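Local coordinates for Pre-mRNA splicing helicase-like protein (Chaetomium thermophilum, PDB 4RVQ) that is a spliceosomal Brr2-type RNA helicase of pre-mRNA splicing, represented here by its noncanonical, all-helical PWI domain, a probable site of protein-protein or protein-RNA interaction, at residues N12-H15 with A16-D20; W94-R97 with L98-E102; L119-I122 with L123-Y127. All blocks are in the same frame, centred on the assembly; numbering follows the deposited sequence. Where two conformers were deposited one is given.

Contact 1 of 3, residues N12-H15 with A16-D20; sequences NYVH and AREID
Glu18 N donates to His15 O (2.9 Å) where the extended run of Val14 and His15 folds into the 3-10 turn of residues 16-18, in the long loop that leads to helix 23-29 of the noncanonical PWI domain. The donor sits well above the plane of the His15 carbonyl. Glu18 also answers in the other direction. Its chain runs extended beyond CG, back against the turn, and brings OE2 to His15 N at 2.9 Å. That N-H points nearly straight at the oxygen (164°) and reaches it on the anti side of the carboxylate, somewhat out of its plane. Backbone and side chain of Glu18 thus grip both polar atoms of the His15 backbone.

A third bond comes from the His15 ring. With CG anti to the backbone N (chi1 -170°), the imidazole is carried forward beside the start of the turn, and ND1 accepts Arg17 N at 3.0 Å. The bond is almost linear at 170°, though Arg17 N stands tilted from the ring plane. Because ND1 is used as an acceptor, the ring proton is likely to sit on NE2. The aliphatic part of Arg17 lies close by, its CG 3.2 Å from His15 ND1. Without the imidazole, as with an alanine here, Arg17 N would probably lose its acceptor and the arginine chain the ring beside it.

Lys91 NZ donates to Val14 O, and Ile19, the centre of an inverse gamma turn, packs on helix 89-99. Val14 CG2 lies 3.7 Å from Glu18 CB, and the same methyl touches Ile19 CG1 at 3.8 Å.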
ATOM      1  N   ASN A  12       9.281   7.713   1.097  1.00 10.29           N
ATOM      2  CA  ASN A  12       8.388   6.582   1.178  1.00  9.16           C
ATOM      3  C   ASN A  12       7.499   6.595   2.388  1.00  9.57           C
ATOM      4  O   ASN A  12       6.614   5.731   2.479  1.00 10.27           O
ATOM      5  CB  ASN A  12       9.186   5.304   1.168  1.00  9.07           C
ATOM      6  CG  ASN A  12       9.968   5.103  -0.111  1.00  9.00           C
ATOM      7  OD1 ASN A  12       9.555   5.521  -1.186  1.00 11.55           O
ATOM      8  ND2 ASN A  12      11.080   4.450  -0.006  1.00 10.28           N
ATOM      9  N   TYR A  13       7.687   7.524   3.308  1.00 10.00           N
ATOM     10  CA  TYR A  13       6.928   7.465   4.557  0.88 10.32           C
ATOM     11  C   TYR A  13       5.466   7.842   4.312  1.00  8.93           C
ATOM     12  O   TYR A  13       5.197   8.853   3.669  1.00 11.28           O
ATOM     13  CB  TYR A  13       7.538   8.356   5.672  0.88 11.82           C
ATOM     14  CG  TYR A  13       6.773   8.139   6.946  0.88 11.67           C
ATOM     15  CD1 TYR A  13       6.932   6.986   7.679  0.88 12.57           C
ATOM     16  CD2 TYR A  13       5.809   9.055   7.377  0.88 11.44           C
ATOM     17  CE1 TYR A  13       6.179   6.754   8.817  0.88 13.27           C
ATOM     18  CE2 TYR A  13       5.063   8.814   8.484  0.88 11.12           C
ATOM     19  CZ  TYR A  13       5.226   7.676   9.198  0.88 13.29           C
ATOM     20  OH  TYR A  13       4.462   7.466  10.327  0.88 15.25           O
ATOM     21  N   VAL A  14       4.559   7.049   4.863  1.00  7.98           N
ATOM     22  CA  VAL A  14       3.121   7.348   4.825  1.00  7.42           C
ATOM     23  C   VAL A  14       2.560   6.890   6.147  1.00  7.36           C
ATOM     24  O   VAL A  14       2.736   5.739   6.554  1.00  8.85           O
ATOM     25  CB  VAL A  14       2.413   6.653   3.636  1.00  8.09           C
ATOM     26  CG1 VAL A  14       2.634   5.187   3.561  1.00 10.15           C
ATOM     27  CG2 VAL A  14       0.933   6.981   3.665  1.00  8.47           C
ATOM     28  N   HIS A  15       1.918   7.804   6.854  1.00  6.53           N
ATOM     29  CA  HIS A  15       1.341   7.475   8.148  1.00  6.72           C
ATOM     30  C   HIS A  15       0.063   6.638   7.944  1.00  6.71           C
ATOM     31  O   HIS A  15      -0.665   6.831   6.980  1.00  6.61           O
ATOM     32  CB  HIS A  15       1.011   8.737   8.951  1.00  6.89           C
ATOM     33  CG  HIS A  15       0.641   8.446  10.360  1.00  8.10           C
ATOM     34  ND1 HIS A  15      -0.659   8.219  10.766  1.00  8.52           N
ATOM     35  CD2 HIS A  15       1.415   8.368  11.468  1.00 10.61           C
ATOM     36  CE1 HIS A  15      -0.659   8.002  12.069  1.00 10.06           C
ATOM     37  NE2 HIS A  15       0.587   8.083  12.515  1.00 11.84           N
ATOM     38  N   ALA A  16      -0.226   5.748   8.888  1.00  6.36           N
ATOM     39  CA  ALA A  16      -1.410   4.904   8.785  1.00  7.25           C
ATOM     40  C   ALA A  16      -2.688   5.727   8.529  1.00  8.36           C
ATOM     41  O   ALA A  16      -3.563   5.288   7.790  1.00  8.65           O
ATOM     42  CB  ALA A  16      -1.570   4.070  10.039  1.00  9.75           C
ATOM     43  N   ARG A  17      -2.831   6.882   9.166  1.00  9.22           N
ATOM     44  CA  ARG A  17      -4.067   7.660   9.003  1.00 10.00           C
ATOM     45  C   ARG A  17      -4.241   8.202   7.590  1.00  9.56           C
ATOM     46  O   ARG A  17      -5.351   8.622   7.235  1.00 11.70           O
ATOM     47  CB  ARG A  17      -4.132   8.796  10.015  1.00 13.35           C
ATOM     48  CG  ARG A  17      -3.205   9.956   9.758  1.00 18.44           C
ATOM     49  CD  ARG A  17      -3.222  10.924  10.957  1.00 20.86           C
ATOM     50  NE  ARG A  17      -4.409  11.749  10.944  1.00 24.34           N
ATOM     51  CZ  ARG A  17      -4.845  12.553  11.908  1.00 24.06           C
ATOM     52  NH1 ARG A  17      -4.249  12.678  13.109  1.00 20.76           N
ATOM     53  NH2 ARG A  17      -5.951  13.216  11.639  1.00 26.76           N
ATOM     54  N   GLU A  18      -3.176   8.212   6.800  1.00  7.66           N
ATOM     55  CA  GLU A  18      -3.250   8.713   5.435  1.00  7.37           C
ATOM     56  C   GLU A  18      -3.889   7.699   4.498  1.00  6.85           C
ATOM     57  O   GLU A  18      -4.345   8.073   3.428  1.00  7.72           O
ATOM     58  CB  GLU A  18      -1.870   9.096   4.915  1.00  7.48           C
ATOM     59  CG  GLU A  18      -1.207  10.166   5.726  1.00  7.71           C
ATOM     60  CD  GLU A  18       0.073  10.624   5.088  1.00  8.23           C
ATOM     61  OE1 GLU A  18      -0.006  11.264   4.005  1.00  8.88           O
ATOM     62  OE2 GLU A  18       1.185  10.342   5.627  1.00  8.54           O
ATOM     63  N   ILE A  19      -3.866   6.425   4.841  1.00  6.79           N
ATOM     64  CA  ILE A  19      -4.274   5.373   3.915  1.00  6.47           C
ATOM     65  C   ILE A  19      -5.768   5.129   4.002  1.00  6.99           C
ATOM     66  O   ILE A  19      -6.225   4.217   4.667  1.00  8.38           O
ATOM     67  CB  ILE A  19      -3.420   4.106   4.066  1.00  7.37           C
ATOM     68  CG1 ILE A  19      -1.922   4.479   3.883  1.00  8.45           C
ATOM     69  CG2 ILE A  19      -3.837   3.053   3.025  1.00  8.51           C
ATOM     70  CD1 ILE A  19      -0.964   3.350   3.924  1.00 10.93           C
ATOM     71  N   ASP A  20      -6.523   6.025   3.373  1.00  7.03           N
ATOM     72  CA  ASP A  20      -7.949   5.878   3.216  1.00  6.94           C
ATOM     73  C   ASP A  20      -8.227   4.806   2.164  1.00  6.63           C
ATOM     74  O   ASP A  20      -7.319   4.225   1.529  1.00  6.38           O
ATOM     75  CB  ASP A  20      -8.581   7.220   2.841  1.00  8.90           C
ATOM     76  CG  ASP A  20      -8.014   7.754   1.564  1.00  8.76           C
ATOM     77  OD1 ASP A  20      -6.888   8.258   1.626  1.00 11.40           O
ATOM     78  OD2 ASP A  20      -8.679   7.632   0.482  1.00  9.04           O
TER

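Contact 2 of 3, residues W94-R97 with L98-E102; sequences WLTR and LARAE. With EDO (1,2-ethanediol), chain F; EDO (1,2-ethanediol), chain G.
Arg100 N is shared by two carbonyls: it donates to Thr96 O at 3.2 Å and, weakly, to Arg97 O, also at 3.2 Å. This forked bond comes at the last turn of helix 89-99 in the PWI domain, after two ordinary alpha-helical bonds from Leu98 N to Trp94 O and from Ala99 N to Leu95 O. The bend of the N-H toward Thr96 O (138°) is what one expects of a hydrogen divided between an i-4 and an i-3 acceptor. One residue on, Ala101 N donates to Leu98 O, an i-3 bond.

Arg100 and Thr96 lie side by side and point the same way. The arginine chain is extended from CG to NE, carrying CD past the threonine methyl, CG2, at 4.0 Å; CG2 meets the guanidinium at its edge. Beyond that methyl, Arg100 NE bonds Ala21 O and the group makes a cation-pi contact with Tyr22, while Thr96 OG1 is taken by Val92 O within the helix. Leu95 and Leu98 turn toward the interior, packing on helix 120-127.

Trp94 and Arg97 are linked through a molecule of 1,2-ethanediol, probably from the crystallisation liquor. Its C1 lies over one face of the Trp94 indole, offset toward the rim, 3.6 Å from Trp94 CH2. Its O1 receives a weak bond from Arg97 NH1 (2.9 Å), and the same nitrogen holds a salt bridge to Glu113. Arg97 gets there with its chain extended as far as NE, CG anti to the backbone N (chi1 -171°). At the indole edge, Trp94 NE1 donates to O1 of a second ethanediol at 3.2 Å.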
ATOM      1  N   TRP A  94      -3.178  -3.976   4.219  1.00  5.88           N
ATOM      2  CA  TRP A  94      -4.068  -4.110   5.341  1.00  5.60           C
ATOM      3  C   TRP A  94      -4.906  -2.887   5.596  1.00  5.90           C
ATOM      4  O   TRP A  94      -6.091  -2.998   5.944  1.00  6.79           O
ATOM      5  CB  TRP A  94      -3.296  -4.538   6.595  1.00  5.68           C
ATOM      6  CG  TRP A  94      -2.867  -5.974   6.504  1.00  6.18           C
ATOM      7  CD1 TRP A  94      -1.640  -6.465   6.201  1.00  7.17           C
ATOM      8  CD2 TRP A  94      -3.690  -7.099   6.745  1.00  7.09           C
ATOM      9  NE1 TRP A  94      -1.650  -7.813   6.237  1.00  8.86           N
ATOM     10  CE2 TRP A  94      -2.900  -8.251   6.564  1.00  8.61           C
ATOM     11  CE3 TRP A  94      -5.026  -7.256   7.107  1.00  8.68           C
ATOM     12  CZ2 TRP A  94      -3.407  -9.518   6.728  1.00 11.15           C
ATOM     13  CZ3 TRP A  94      -5.533  -8.530   7.272  1.00 10.88           C
ATOM     14  CH2 TRP A  94      -4.736  -9.649   7.059  1.00 11.96           C
ATOM     15  N   LEU A  95      -4.329  -1.696   5.531  1.00  5.79           N
ATOM     16  CA  LEU A  95      -5.087  -0.502   5.789  1.00  5.81           C
ATOM     17  C   LEU A  95      -6.091  -0.179   4.693  1.00  5.84           C
ATOM     18  O   LEU A  95      -7.140   0.403   4.982  1.00  6.35           O
ATOM     19  CB  LEU A  95      -4.203   0.693   6.083  1.00  6.84           C
ATOM     20  CG  LEU A  95      -3.352   0.597   7.344  1.00  6.22           C
ATOM     21  CD1 LEU A  95      -2.355   1.712   7.418  1.00  8.19           C
ATOM     22  CD2 LEU A  95      -4.236   0.487   8.576  1.00  9.20           C
ATOM     23  N   THR A  96      -5.796  -0.539   3.442  1.00  6.31           N
ATOM     24  CA  THR A  96      -6.789  -0.390   2.387  1.00  5.56           C
ATOM     25  C   THR A  96      -7.999  -1.283   2.706  1.00  6.46           C
ATOM     26  O   THR A  96      -9.159  -0.873   2.611  1.00  7.42           O
ATOM     27  CB  THR A  96      -6.208  -0.700   1.013  1.00  5.96           C
ATOM     28  OG1 THR A  96      -5.164   0.246   0.736  1.00  6.52           O
ATOM     29  CG2 THR A  96      -7.253  -0.610  -0.058  1.00  6.07           C
ATOM     30  N   ARG A  97      -7.736  -2.545   3.046  1.00  6.39           N
ATOM     31  CA  ARG A  97      -8.788  -3.461   3.391  1.00  7.11           C
ATOM     32  C   ARG A  97      -9.581  -2.948   4.595  1.00  6.49           C
ATOM     33  O   ARG A  97     -10.824  -2.954   4.597  1.00  7.44           O
ATOM     34  CB  ARG A  97      -8.225  -4.854   3.668  1.00  8.58           C
ATOM     35  CG  ARG A  97      -9.307  -5.884   3.828  1.00 11.78           C
ATOM     36  CD  ARG A  97      -8.746  -7.287   4.123  1.00 12.23           C
ATOM     37  NE  ARG A  97      -9.832  -8.159   4.541  1.00 13.06           N
ATOM     38  CZ  ARG A  97      -9.691  -9.249   5.280  1.00 12.86           C
ATOM     39  NH1 ARG A  97      -8.494  -9.669   5.599  1.00 14.52           N
ATOM     40  NH2 ARG A  97     -10.754  -9.913   5.702  1.00 17.30           N
ATOM     41  N   LEU A  98      -8.889  -2.537   5.631  1.00  6.60           N
ATOM     42  CA  LEU A  98      -9.560  -2.053   6.839  1.00  6.93           C
ATOM     43  C   LEU A  98     -10.401  -0.820   6.548  1.00  6.90           C
ATOM     44  O   LEU A  98     -11.546  -0.699   7.031  1.00  8.01           O
ATOM     45  CB  LEU A  98      -8.544  -1.815   7.962  1.00  6.69           C
ATOM     46  CG  LEU A  98      -9.107  -1.396   9.321  1.00  6.77           C
ATOM     47  CD1 LEU A  98     -10.102  -2.391   9.861  1.00  8.16           C
ATOM     48  CD2 LEU A  98      -7.964  -1.186  10.291  1.00  8.38           C
ATOM     49  N   ALA A  99      -9.864   0.110   5.771  1.00  6.98           N
ATOM     50  CA  ALA A  99     -10.608   1.340   5.465  1.00  7.70           C
ATOM     51  C   ALA A  99     -11.899   1.045   4.738  1.00  7.55           C
ATOM     52  O   ALA A  99     -12.840   1.840   4.793  1.00  9.66           O
ATOM     53  CB  ALA A  99      -9.760   2.295   4.647  1.00  8.55           C
ATOM     54  N   ARG A 100     -11.936  -0.045   3.992  1.00  7.17           N
ATOM     55  CA  ARG A 100     -13.094  -0.458   3.212  1.00  7.91           C
ATOM     56  C   ARG A 100     -14.084  -1.321   4.004  1.00  8.34           C
ATOM     57  O   ARG A 100     -15.165  -1.605   3.452  1.00 11.28           O
ATOM     58  CB  ARG A 100     -12.612  -1.160   1.929  1.00  8.89           C
ATOM     59  CG  ARG A 100     -12.032  -0.166   0.974  1.00  8.63           C
ATOM     60  CD  ARG A 100     -11.245  -0.770  -0.190  1.00  7.33           C
ATOM     61  NE  ARG A 100     -11.078   0.251  -1.248  1.00  7.49           N
ATOM     62  CZ  ARG A 100     -12.055   0.562  -2.081  1.00  6.73           C
ATOM     63  NH1 ARG A 100     -13.128  -0.205  -2.180  1.00  8.09           N
ATOM     64  NH2 ARG A 100     -11.967   1.618  -2.845  1.00  7.73           N
ATOM     65  N   ALA A 101     -13.796  -1.673   5.243  1.00  7.49           N
ATOM     66  CA  ALA A 101     -14.641  -2.519   6.066  1.00  7.69           C
ATOM     67  C   ALA A 101     -15.549  -1.632   6.921  1.00  8.23           C
ATOM     68  O   ALA A 101     -15.094  -0.809   7.696  1.00  8.99           O
ATOM     69  CB  ALA A 101     -13.804  -3.429   6.915  1.00  8.74           C
ATOM     70  N   GLU A 102     -16.870  -1.793   6.715  1.00  9.23           N
ATOM     71  CA  GLU A 102     -17.870  -0.981   7.385  0.56 10.11           C
ATOM     72  C   GLU A 102     -18.491  -1.633   8.620  1.00  9.32           C
ATOM     73  O   GLU A 102     -18.895  -0.949   9.548  1.00 12.28           O
ATOM     74  CB  GLU A 102     -19.006  -0.687   6.392  0.56 11.71           C
ATOM     75  CG  GLU A 102     -18.576  -0.113   5.040  0.56 14.40           C
ATOM     76  CD  GLU A 102     -18.336   1.395   5.083  0.56 16.23           C
ATOM     77  OE1 GLU A 102     -18.473   1.992   6.161  0.56 16.55           O
ATOM     78  OE2 GLU A 102     -17.993   1.981   4.033  0.56 17.59           O
TER
HETATM   79  C1  EDO F 505      -5.131  -8.828   3.620  0.77 12.44           C
HETATM   80  O1  EDO F 505      -6.285  -9.633   3.708  0.77 15.01           O
HETATM   81  C2  EDO F 505      -3.959  -9.668   3.144  0.77 20.42           C
HETATM   82  O2  EDO F 505      -4.228 -10.038   1.785  0.77 25.21           O
HETATM   83  C1  EDO G 506       1.033  -9.585   3.689  0.58 37.03           C
HETATM   84  O1  EDO G 506       0.030  -9.999   4.626  0.58 37.03           O
HETATM   85  C2  EDO G 506       0.757  -8.137   3.299  0.58 34.24           C
HETATM   86  O2  EDO G 506       1.960  -7.502   2.858  0.58 35.52           O

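Contact 3 of 3, residues L119-I122 with L123-Y127; sequences LRWI and LDELY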
ATOM      1  N   LEU A 119       1.334  -7.037  13.244  1.00  7.72           N
ATOM      2  CA  LEU A 119       1.102  -5.675  12.807  1.00  7.59           C
ATOM      3  C   LEU A 119       0.413  -4.820  13.853  1.00  6.24           C
ATOM      4  O   LEU A 119      -0.152  -3.789  13.496  1.00  7.34           O
ATOM      5  CB  LEU A 119       0.318  -5.679  11.465  1.00  7.66           C
ATOM      6  CG  LEU A 119       0.981  -6.495  10.360  1.00  8.09           C
ATOM      7  CD1 LEU A 119       0.098  -6.474   9.121  1.00  9.02           C
ATOM      8  CD2 LEU A 119       2.398  -6.042  10.024  1.00  7.89           C
ATOM      9  N   ARG A 120       0.523  -5.181  15.124  1.00  7.13           N
ATOM     10  CA  ARG A 120       0.118  -4.273  16.190  1.00  7.87           C
ATOM     11  C   ARG A 120       0.666  -2.864  15.970  1.00  7.64           C
ATOM     12  O   ARG A 120      -0.014  -1.873  16.227  1.00  8.50           O
ATOM     13  CB  ARG A 120       0.528  -4.807  17.573  1.00  8.06           C
ATOM     14  CG  ARG A 120       0.227  -3.880  18.758  1.00  9.61           C
ATOM     15  CD  ARG A 120      -1.230  -3.569  18.945  1.00  9.75           C
ATOM     16  NE  ARG A 120      -1.956  -4.784  19.206  1.00  9.27           N
ATOM     17  CZ  ARG A 120      -3.226  -4.942  18.958  1.00 11.44           C
ATOM     18  NH1 ARG A 120      -3.946  -3.936  18.444  1.00 13.62           N
ATOM     19  NH2 ARG A 120      -3.799  -6.123  19.177  1.00 12.29           N
ATOM     20  N   TRP A 121       1.917  -2.741  15.524  1.00  6.86           N
ATOM     21  CA  TRP A 121       2.516  -1.434  15.330  1.00  7.07           C
ATOM     22  C   TRP A 121       1.700  -0.547  14.394  1.00  6.90           C
ATOM     23  O   TRP A 121       1.623   0.651  14.579  1.00  8.09           O
ATOM     24  CB  TRP A 121       3.965  -1.562  14.841  1.00  8.18           C
ATOM     25  CG  TRP A 121       4.190  -1.966  13.441  1.00  7.26           C
ATOM     26  CD1 TRP A 121       4.328  -3.258  12.933  1.00  8.12           C
ATOM     27  CD2 TRP A 121       4.332  -1.086  12.321  1.00  7.62           C
ATOM     28  NE1 TRP A 121       4.515  -3.204  11.571  1.00  8.87           N
ATOM     29  CE2 TRP A 121       4.548  -1.891  11.168  1.00  8.25           C
ATOM     30  CE3 TRP A 121       4.336   0.300  12.193  1.00  8.07           C
ATOM     31  CZ2 TRP A 121       4.752  -1.340   9.911  1.00  9.12           C
ATOM     32  CZ3 TRP A 121       4.536   0.833  10.959  1.00  8.99           C
ATOM     33  CH2 TRP A 121       4.747   0.009   9.831  1.00  9.38           C
ATOM     34  N   ILE A 122       1.080  -1.159  13.384  1.00  6.36           N
ATOM     35  CA  ILE A 122       0.261  -0.405  12.440  1.00  6.56           C
ATOM     36  C   ILE A 122      -1.042   0.049  13.087  1.00  6.59           C
ATOM     37  O   ILE A 122      -1.452   1.200  12.918  1.00  7.27           O
ATOM     38  CB  ILE A 122      -0.012  -1.203  11.157  1.00  6.63           C
ATOM     39  CG1 ILE A 122       1.319  -1.564  10.475  1.00  7.62           C
ATOM     40  CG2 ILE A 122      -0.935  -0.419  10.240  1.00  7.21           C
ATOM     41  CD1 ILE A 122       1.130  -2.357   9.182  1.00  8.01           C
ATOM     42  N   LEU A 123      -1.670  -0.826  13.837  1.00  6.75           N
ATOM     43  CA  LEU A 123      -2.867  -0.468  14.569  1.00  8.32           C
ATOM     44  C   LEU A 123      -2.600   0.614  15.607  1.00  7.78           C
ATOM     45  O   LEU A 123      -3.423   1.501  15.804  1.00  8.19           O
ATOM     46  CB  LEU A 123      -3.500  -1.692  15.206  1.00  9.32           C
ATOM     47  CG  LEU A 123      -4.022  -2.703  14.198  1.00 11.04           C
ATOM     48  CD1 LEU A 123      -4.461  -3.986  14.914  1.00 17.05           C
ATOM     49  CD2 LEU A 123      -5.164  -2.113  13.333  1.00 13.55           C
ATOM     50  N   ASP A 124      -1.436   0.551  16.282  1.00  8.98           N
ATOM     51  CA  ASP A 124      -1.075   1.601  17.215  1.00  9.07           C
ATOM     52  C   ASP A 124      -0.930   2.925  16.507  1.00  8.39           C
ATOM     53  O   ASP A 124      -1.353   3.973  17.011  1.00 10.86           O
ATOM     54  CB  ASP A 124       0.250   1.273  17.893  1.00 11.65           C
ATOM     55  CG  ASP A 124       0.138   0.227  18.974  1.00 14.97           C
ATOM     56  OD1 ASP A 124      -0.957  -0.122  19.426  1.00 14.76           O
ATOM     57  OD2 ASP A 124       1.207  -0.244  19.430  1.00 19.37           O
ATOM     58  N   GLU A 125      -0.347   2.917  15.320  1.00  9.74           N
ATOM     59  CA  GLU A 125      -0.222   4.145  14.551  1.00 10.51           C
ATOM     60  C   GLU A 125      -1.617   4.678  14.184  1.00 10.03           C
ATOM     61  O   GLU A 125      -1.902   5.878  14.285  1.00 11.50           O
ATOM     62  CB  GLU A 125       0.561   3.838  13.278  1.00 14.63           C
ATOM     63  CG  GLU A 125       1.520   4.814  12.929  1.00 15.44           C
ATOM     64  CD  GLU A 125       2.324   4.599  11.691  1.00 10.33           C
ATOM     65  OE1 GLU A 125       3.536   4.384  11.827  1.00 16.14           O
ATOM     66  OE2 GLU A 125       1.869   4.789  10.600  1.00 10.99           O
ATOM     67  N   LEU A 126      -2.488   3.786  13.717  1.00  8.20           N
ATOM     68  CA  LEU A 126      -3.799   4.209  13.221  1.00  9.21           C
ATOM     69  C   LEU A 126      -4.666   4.775  14.341  1.00  9.07           C
ATOM     70  O   LEU A 126      -5.262   5.834  14.189  1.00 12.05           O
ATOM     71  CB  LEU A 126      -4.504   3.024  12.575  1.00  8.92           C
ATOM     72  CG  LEU A 126      -5.865   3.305  11.976  1.00  9.37           C
ATOM     73  CD1 LEU A 126      -5.725   4.317  10.854  1.00 12.18           C
ATOM     74  CD2 LEU A 126      -6.501   2.032  11.496  1.00  9.74           C
ATOM     75  N   TYR A 127      -4.740   4.052  15.449  1.00  7.55           N
ATOM     76  CA  TYR A 127      -5.678   4.344  16.509  1.00  9.93           C
ATOM     77  C   TYR A 127      -5.084   5.097  17.690  1.00 12.34           C
ATOM     78  O   TYR A 127      -5.816   5.642  18.527  1.00 15.53           O
ATOM     79  CB  TYR A 127      -6.340   3.046  17.006  1.00 10.09           C
ATOM     80  CG  TYR A 127      -7.188   2.331  15.977  1.00  8.04           C
ATOM     81  CD1 TYR A 127      -8.066   3.020  15.154  1.00  9.41           C
ATOM     82  CD2 TYR A 127      -7.117   0.963  15.825  1.00  8.56           C
ATOM     83  CE1 TYR A 127      -8.873   2.363  14.248  1.00  9.42           C
ATOM     84  CE2 TYR A 127      -7.918   0.299  14.904  1.00  8.54           C
ATOM     85  CZ  TYR A 127      -8.789   1.014  14.107  1.00  8.07           C
ATOM     86  OH  TYR A 127      -9.587   0.363  13.201  1.00  8.97           O
TER
HETATM   87  O   HOH W   1      -3.407  -1.110  18.741  0.68 12.75           O
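Leu123 N closes the first turn of helix 120-127, the last modelled helix of this PWI-domain chain, with a weak bond to Leu119 O, the carbonyl of the N-cap residue. Its side chain meets Arg120 at about a right angle: Leu123 CD1 touches Arg120 NH1 at 3.6 Å, and beyond it the leucine packs on Met114 of helix 104-116.

Asp124 N follows with a short bond to Arg120 O (2.8 Å). The two side chains carry opposite charges four residues apart, yet they do not pair directly. The arginine chain leaves with CG anti to the backbone N (chi1 176°) and then bends at chi2 and chi3, so that Arg120 CD rather than the guanidinium lies against Asp124 OD1, at 3.5 Å. A water closes the gap, accepting from Arg120 NH1 at 2.9 Å and donating to Asp124 OD1 at 2.7 Å.

Glu125 N binds Trp121 O, and its chain runs alongside the indole. Glu125 OE1 comes to the ring edge, 3.8 Å from Trp121 CZ3, with the carboxylate turned steeply (76°) to the ring. The other oxygen, OE2, is salt-bridged to Lys91 and also accepts from Ala16 N. The indole has Ile122 CG1 over the centre of one face.

Leu126 N takes Ile122 O at 2.9 Å, and its side chain turns inward to Leu98. Tyr127 ends the helix with OH bonded to Glu111 and Arg107, while Leu126 CD2 stands 3.6 Å above one face of its ring.

Overall arrangement
The three contacts form a compact triangle in one PWI domain: the centre of contact 1 lies about 11 Å from that of contact 3, and contact 2 about 13 Å from either. Contact 1 is the loop laid across the other two. Ala16 CA touches Leu95 CD1 (3.6 Å) and Ile19 CG2 packs on Thr96 OG1 (3.9 Å) of contact 2, while Ala16 N reaches Glu125 OE2 (2.9 Å) of contact 3. The two helices close on each other through Trp94 CD1 and Leu119 CD1 (3.4 Å) and through Leu98 CD2 and Leu126 CD2 (3.7 Å). A sulfate, probably from the crystallisation liquor, lies about 4 Å from the Glu18 side chain of contact 1.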